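Alpha-fucosidase (Bifidobacterium bifidum, PDB 2EAB) probably hydrolyses alpha-1,2-fucosidic linkages of glycans, releasing L-fucose, the present chain being the catalytic portion of a longer, probably membrane-anchored protein. Local coordinates at residues Gln111-Ala116 with Met546-Gly551. Residues are numbered along the deposited sequence; the frame is centred on the assembly and turned at random.
Sequences QLANGA and MLHKAG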
ATOM      1  N   GLN A 111     -21.952  29.480   4.364  1.00  9.31           N
ATOM      2  CA  GLN A 111     -23.207  29.157   3.686  1.00  9.46           C
ATOM      3  C   GLN A 111     -23.865  27.925   4.306  1.00  9.10           C
ATOM      4  O   GLN A 111     -25.074  27.918   4.564  1.00  9.24           O
ATOM      5  CB  GLN A 111     -22.989  28.959   2.185  1.00  9.41           C
ATOM      6  CG  GLN A 111     -22.648  30.249   1.457  1.00 10.16           C
ATOM      7  CD  GLN A 111     -22.471  30.074  -0.044  1.00 10.20           C
ATOM      8  OE1 GLN A 111     -21.816  29.139  -0.504  1.00 11.17           O
ATOM      9  NE2 GLN A 111     -23.030  31.002  -0.813  1.00 12.23           N
ATOM     10  N   LEU A 112     -23.065  26.888   4.548  1.00  9.10           N
ATOM     11  CA  LEU A 112     -23.548  25.673   5.201  1.00  9.31           C
ATOM     12  C   LEU A 112     -24.002  25.926   6.640  1.00  9.66           C
ATOM     13  O   LEU A 112     -25.074  25.472   7.042  1.00  9.92           O
ATOM     14  CB  LEU A 112     -22.479  24.582   5.156  1.00  9.36           C
ATOM     15  CG  LEU A 112     -22.115  24.093   3.753  1.00  8.90           C
ATOM     16  CD1 LEU A 112     -20.775  23.375   3.758  1.00  8.97           C
ATOM     17  CD2 LEU A 112     -23.198  23.192   3.185  1.00  9.54           C
ATOM     18  N   ALA A 113     -23.199  26.666   7.400  1.00  9.80           N
ATOM     19  CA  ALA A 113     -23.546  26.990   8.788  1.00 10.79           C
ATOM     20  C   ALA A 113     -24.850  27.787   8.882  1.00 11.41           C
ATOM     21  O   ALA A 113     -25.597  27.653   9.858  1.00 11.86           O
ATOM     22  CB  ALA A 113     -22.416  27.737   9.461  1.00 11.04           C
ATOM     23  N   ASN A 114     -25.122  28.593   7.857  1.00 11.87           N
ATOM     24  CA  ASN A 114     -26.355  29.381   7.787  1.00 13.22           C
ATOM     25  C   ASN A 114     -27.580  28.586   7.323  1.00 13.45           C
ATOM     26  O   ASN A 114     -28.683  29.134   7.231  1.00 14.18           O
ATOM     27  CB  ASN A 114     -26.151  30.623   6.914  1.00 13.62           C
ATOM     28  CG  ASN A 114     -25.285  31.678   7.588  1.00 15.76           C
ATOM     29  OD1 ASN A 114     -25.112  31.677   8.811  1.00 18.78           O
ATOM     30  ND2 ASN A 114     -24.742  32.590   6.791  1.00 18.13           N
ATOM     31  N   GLY A 115     -27.390  27.303   7.025  1.00 13.19           N
ATOM     32  CA  GLY A 115     -28.514  26.407   6.773  1.00 13.26           C
ATOM     33  C   GLY A 115     -28.605  25.771   5.400  1.00 13.06           C
ATOM     34  O   GLY A 115     -29.532  25.003   5.144  1.00 13.61           O
ATOM     35  N   ALA A 116     -27.667  26.082   4.508  1.00 12.57           N
ATOM     36  CA  ALA A 116     -27.638  25.421   3.205  1.00 11.96           C
ATOM     37  C   ALA A 116     -27.364  23.925   3.370  1.00 11.58           C
ATOM     38  O   ALA A 116     -26.517  23.526   4.179  1.00 11.79           O
ATOM     39  CB  ALA A 116     -26.599  26.059   2.297  1.00 11.97           C
ATOM     40  N   MET A 546     -10.219  23.756  10.285  1.00  8.25           N
ATOM     41  CA  MET A 546     -11.129  22.979   9.436  1.00  8.27           C
ATOM     42  C   MET A 546     -12.513  22.709  10.018  1.00  8.17           C
ATOM     43  O   MET A 546     -13.506  22.736   9.287  1.00  9.28           O
ATOM     44  CB  MET A 546     -10.476  21.663   9.009  1.00  8.23           C
ATOM     45  CG  MET A 546      -9.137  21.829   8.290  1.00  7.92           C
ATOM     46  SD  MET A 546      -9.243  22.706   6.724  1.00  8.64           S
ATOM     47  CE  MET A 546     -10.105  21.505   5.713  1.00 10.98           C
ATOM     48  N   LEU A 547     -12.584  22.426  11.317  1.00  7.85           N
ATOM     49  CA  LEU A 547     -13.858  22.083  11.953  1.00  7.99           C
ATOM     50  C   LEU A 547     -14.742  23.299  12.161  1.00  7.96           C
ATOM     51  O   LEU A 547     -14.253  24.394  12.440  1.00  8.38           O
ATOM     52  CB  LEU A 547     -13.621  21.395  13.301  1.00  8.23           C
ATOM     53  CG  LEU A 547     -12.897  20.047  13.259  1.00  8.62           C
ATOM     54  CD1 LEU A 547     -12.716  19.482  14.656  1.00  9.20           C
ATOM     55  CD2 LEU A 547     -13.641  19.057  12.372  1.00  8.87           C
ATOM     56  N   HIS A 548     -16.050  23.104  12.029  1.00  8.06           N
ATOM     57  CA  HIS A 548     -17.009  24.141  12.394  1.00  8.24           C
ATOM     58  C   HIS A 548     -18.249  23.512  13.008  1.00  8.35           C
ATOM     59  O   HIS A 548     -18.466  22.308  12.878  1.00  8.49           O
ATOM     60  CB  HIS A 548     -17.329  25.074  11.203  1.00  8.34           C
ATOM     61  CG  HIS A 548     -18.375  24.565  10.252  1.00  8.49           C
ATOM     62  ND1 HIS A 548     -19.062  25.411   9.407  1.00  9.37           N
ATOM     63  CD2 HIS A 548     -18.841  23.318   9.995  1.00  8.15           C
ATOM     64  CE1 HIS A 548     -19.919  24.710   8.685  1.00  9.05           C
ATOM     65  NE2 HIS A 548     -19.803  23.437   9.019  1.00  8.27           N
ATOM     66  N   LYS A 549     -19.035  24.321  13.709  1.00  8.57           N
ATOM     67  CA  LYS A 549     -20.349  23.888  14.161  1.00  9.18           C
ATOM     68  C   LYS A 549     -21.248  23.789  12.937  1.00  9.23           C
ATOM     69  O   LYS A 549     -21.377  24.755  12.175  1.00  9.58           O
ATOM     70  CB  LYS A 549     -20.932  24.875  15.173  1.00  9.34           C
ATOM     71  CG  LYS A 549     -22.380  24.585  15.537  1.00 10.87           C
ATOM     72  CD  LYS A 549     -22.895  25.506  16.627  1.00 12.89           C
ATOM     73  CE  LYS A 549     -24.367  25.231  16.934  1.00 14.83           C
ATOM     74  NZ  LYS A 549     -24.637  23.814  17.346  1.00 17.53           N
ATOM     75  N   ALA A 550     -21.849  22.620  12.743  1.00  9.73           N
ATOM     76  CA  ALA A 550     -22.719  22.381  11.600  1.00 10.02           C
ATOM     77  C   ALA A 550     -23.921  23.311  11.592  1.00  9.95           C
ATOM     78  O   ALA A 550     -24.409  23.736  12.644  1.00  9.85           O
ATOM     79  CB  ALA A 550     -23.191  20.946  11.594  1.00 10.52           C
ATOM     80  N   GLY A 551     -24.375  23.629  10.385  1.00  9.77           N
ATOM     81  CA  GLY A 551     -25.686  24.219  10.183  1.00 10.32           C
ATOM     82  C   GLY A 551     -26.771  23.172  10.331  1.00 10.63           C
ATOM     83  O   GLY A 551     -26.495  21.994  10.592  1.00 10.65           O
TER
HETATM   84  O   HOH W   1     -24.936  26.610  12.834  1.00 33.35           O
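Gly551 sets its backbone against the last turn of helix 103-113, its CA 3.8 Å from the CA of Ala113, where the helix closes in a Schellman motif. Two bonds return into that turn, from Gly115 N to Leu112 O and from Ala116 N to Gln111 O, and Gly115, lacking a CB, takes the positive phi without strain against the Asn114 carbonyl. Leu112 O also receives a CA-H...O contact from Gly551 CA, 3.4 Å away with 160° at the hydrogen. Ala113 O is nearly as close to the same carbon; the bare CA of Gly551 lets the backbones approach this closely. A water donates to Ala113 O and to Ala550 O (2.9 Å), joining the two backbones.

His548 supplies the side-chain part. With CG between the backbone N and the carbonyl carbon (chi1 83°), its ring reaches the helix end, where CE1 lies 4.0 Å from Ala113 CB, a small methyl that admits the ring obliquely. Leu112 CB approaches CE1 at the ring edge, 4.4 Å away, while its side chain packs on Val119 and Val562. Asp574 bonds His548 NE2 through one carboxylate oxygen and Gly551 N through the other. The contact thus joins the end of helix 103-113 to strand 548-549 and the loop after it, away from the calcium site; being mostly apolar packing, it probably relies on Asp574 to fix ring and glycine in place.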